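Local coordinates for protein putative xanthine dehydrogenase YAGS fad-binding subunit (Escherichia coli, PDB 5G5G) that probably oxidises aldehydes as the molybdenum-binding subunit of a periplasmic aldehyde oxidase of the xanthine dehydrogenase family, carrying the pterin cytosine dinucleotide cofactor, at residues 444-449 with 571-576. Numbering follows the deposited sequence.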
loop_
_atom_site.group_PDB
_atom_site.type_symbol
_atom_site.label_atom_id
_atom_site.label_comp_id
_atom_site.label_asym_id
_atom_site.label_seq_id
_atom_site.Cartn_x
_atom_site.Cartn_y
_atom_site.Cartn_z
ATOM N N LEU C 444 7.242 -24.019 -13.526
ATOM C CA LEU C 444 8.253 -24.810 -12.878
ATOM C C LEU C 444 9.617 -24.260 -13.242
ATOM O O LEU C 444 9.844 -23.953 -14.390
ATOM C CB LEU C 444 8.205 -26.245 -13.367
ATOM C CG LEU C 444 7.016 -27.138 -12.992
ATOM C CD1 LEU C 444 6.682 -27.049 -11.517
ATOM C CD2 LEU C 444 5.796 -26.844 -13.843
ATOM N N GLU C 445 10.526 -24.228 -12.282
ATOM C CA GLU C 445 11.875 -23.725 -12.462
ATOM C C GLU C 445 12.795 -24.522 -11.528
ATOM O O GLU C 445 12.350 -25.023 -10.483
ATOM C CB GLU C 445 11.932 -22.243 -12.111
ATOM C CG GLU C 445 11.171 -21.273 -13.029
ATOM C CD GLU C 445 11.696 -21.201 -14.473
ATOM O OE1 GLU C 445 12.936 -21.374 -14.686
ATOM O OE2 GLU C 445 10.849 -20.984 -15.401
ATOM N N LYS C 446 14.042 -24.726 -11.940
ATOM C CA LYS C 446 15.003 -25.436 -11.120
ATOM C C LYS C 446 15.237 -24.772 -9.767
ATOM O O LYS C 446 15.315 -23.525 -9.691
ATOM C CB LYS C 446 16.351 -25.498 -11.874
ATOM C CG LYS C 446 17.470 -26.229 -11.154
ATOM C CD LYS C 446 18.787 -26.177 -11.933
ATOM C CE LYS C 446 19.854 -27.076 -11.286
ATOM N NZ LYS C 446 21.160 -27.023 -12.013
ATOM N N SER C 447 15.389 -25.587 -8.713
ATOM C CA SER C 447 15.596 -25.061 -7.397
ATOM C C SER C 447 16.368 -26.005 -6.533
ATOM O O SER C 447 16.125 -27.208 -6.562
ATOM C CB SER C 447 14.255 -24.753 -6.748
ATOM O OG SER C 447 14.404 -23.982 -5.547
ATOM N N GLY C 448 17.280 -25.473 -5.725
ATOM C CA GLY C 448 18.146 -26.286 -4.878
ATOM C C GLY C 448 18.192 -25.878 -3.425
ATOM O O GLY C 448 17.733 -24.801 -3.052
ATOM N N ALA C 449 18.745 -26.775 -2.619
ATOM C CA ALA C 449 18.827 -26.592 -1.189
ATOM C C ALA C 449 19.898 -27.470 -0.587
ATOM O O ALA C 449 20.300 -28.480 -1.155
ATOM C CB ALA C 449 17.475 -26.896 -0.543
ATOM N N SER C 571 19.397 -30.291 -6.134
ATOM C CA SER C 571 18.395 -29.520 -6.816
ATOM C C SER C 571 17.363 -30.433 -7.474
ATOM O O SER C 571 17.643 -31.589 -7.781
ATOM C CB SER C 571 19.036 -28.659 -7.890
ATOM O OG SER C 571 19.830 -27.654 -7.273
ATOM N N ILE C 572 16.187 -29.860 -7.664
ATOM C CA ILE C 572 15.191 -30.412 -8.548
ATOM C C ILE C 572 15.190 -29.684 -9.878
ATOM O O ILE C 572 15.233 -28.433 -9.919
ATOM C CB ILE C 572 13.827 -30.421 -7.878
ATOM C CG1 ILE C 572 12.859 -31.215 -8.757
ATOM C CG2 ILE C 572 13.278 -29.047 -7.566
ATOM C CD1 ILE C 572 11.938 -32.092 -8.017
ATOM N N GLU C 573 15.081 -30.460 -10.954
ATOM C CA GLU C 573 14.940 -29.942 -12.308
ATOM C C GLU C 573 13.707 -30.557 -12.897
ATOM O O GLU C 573 13.342 -31.654 -12.511
ATOM C CB GLU C 573 16.112 -30.396 -13.173
ATOM C CG GLU C 573 17.454 -29.873 -12.728
ATOM C CD GLU C 573 18.542 -30.269 -13.705
ATOM O OE1 GLU C 573 18.593 -31.456 -14.070
ATOM O OE2 GLU C 573 19.314 -29.394 -14.099
ATOM N N PHE C 574 13.106 -29.857 -13.845
ATOM C CA PHE C 574 11.817 -30.269 -14.425
ATOM C C PHE C 574 11.914 -30.560 -15.902
ATOM O O PHE C 574 12.527 -29.824 -16.635
ATOM C CB PHE C 574 10.765 -29.216 -14.148
ATOM C CG PHE C 574 10.453 -29.058 -12.697
ATOM C CD1 PHE C 574 9.511 -29.866 -12.081
ATOM C CD2 PHE C 574 11.166 -28.158 -11.912
ATOM C CE1 PHE C 574 9.253 -29.750 -10.702
ATOM C CE2 PHE C 574 10.911 -28.022 -10.536
ATOM C CZ PHE C 574 9.945 -28.823 -9.939
ATOM N N GLY C 575 11.346 -31.680 -16.322
ATOM C CA GLY C 575 11.340 -32.113 -17.737
ATOM C C GLY C 575 10.147 -31.526 -18.479
ATOM O O GLY C 575 9.778 -30.396 -18.243
ATOM N N THR C 576 9.523 -32.317 -19.331
ATOM C CA THR C 576 8.507 -31.846 -20.265
ATOM C C THR C 576 7.041 -32.007 -19.840
ATOM O O THR C 576 6.162 -31.866 -20.693
ATOM C CB THR C 576 8.660 -32.580 -21.613
ATOM O OG1 THR C 576 8.510 -33.995 -21.429
ATOM C CG2 THR C 576 10.012 -32.309 -22.206
#
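Leu444 lies over one face of the Phe574 ring, and the two side chains cross at about a right angle. A CH-pi contact is indicated by Leu444 CB, 3.9 Å from the centroid of the Phe574 ring and 22° off its normal, while Leu444 CD1 reaches Phe574 CE1 at 3.8 Å. With Phe574 CG anti to its carbonyl carbon (chi1 -65°), the ring reaches across to segment 444-449, where its edge meets a backbone carbonyl, Glu445 O standing 3.3 Å from Phe574 CE2. A serine in place of Phe574 would probably leave Leu444 without its apolar platform and open a gap beneath the loop 444-446.

Beyond the ring the two segments pair as antiparallel strands (447-449 with 571-574), their short axes at 166°. Ser447 and Ile572 form the hydrogen-bonded pair: Ser447 N donates to Ile572 O (3.1 Å), and Ile572 N to Ser447 O (2.9 Å). Next comes the non-hydrogen-bonded pair Gly448-Ser571, in which Ser571 OG lies 3.2 Å from Gly448 CA, space that a side chain at Gly448 would need. Lys446, fully extended, runs beside Glu573 in the same direction; its NZ, 3.7 Å from Glu573 OE2, makes only a long salt bridge.

In the molybdopterin cofactor-binding domain, the Glu445 side chain lies about 10 Å from the bound pterin cytosine dinucleotide. The two strands are neighbours in a mixed sheet: 566-574 is flanked by the N-terminal strand 2-3, and 447-453 by strand 459-462. Helix 511-534 packs on the side of the sheet carrying Ser447 and Ile572, with Thr514 against Ser447 and Ser517 against Ile572.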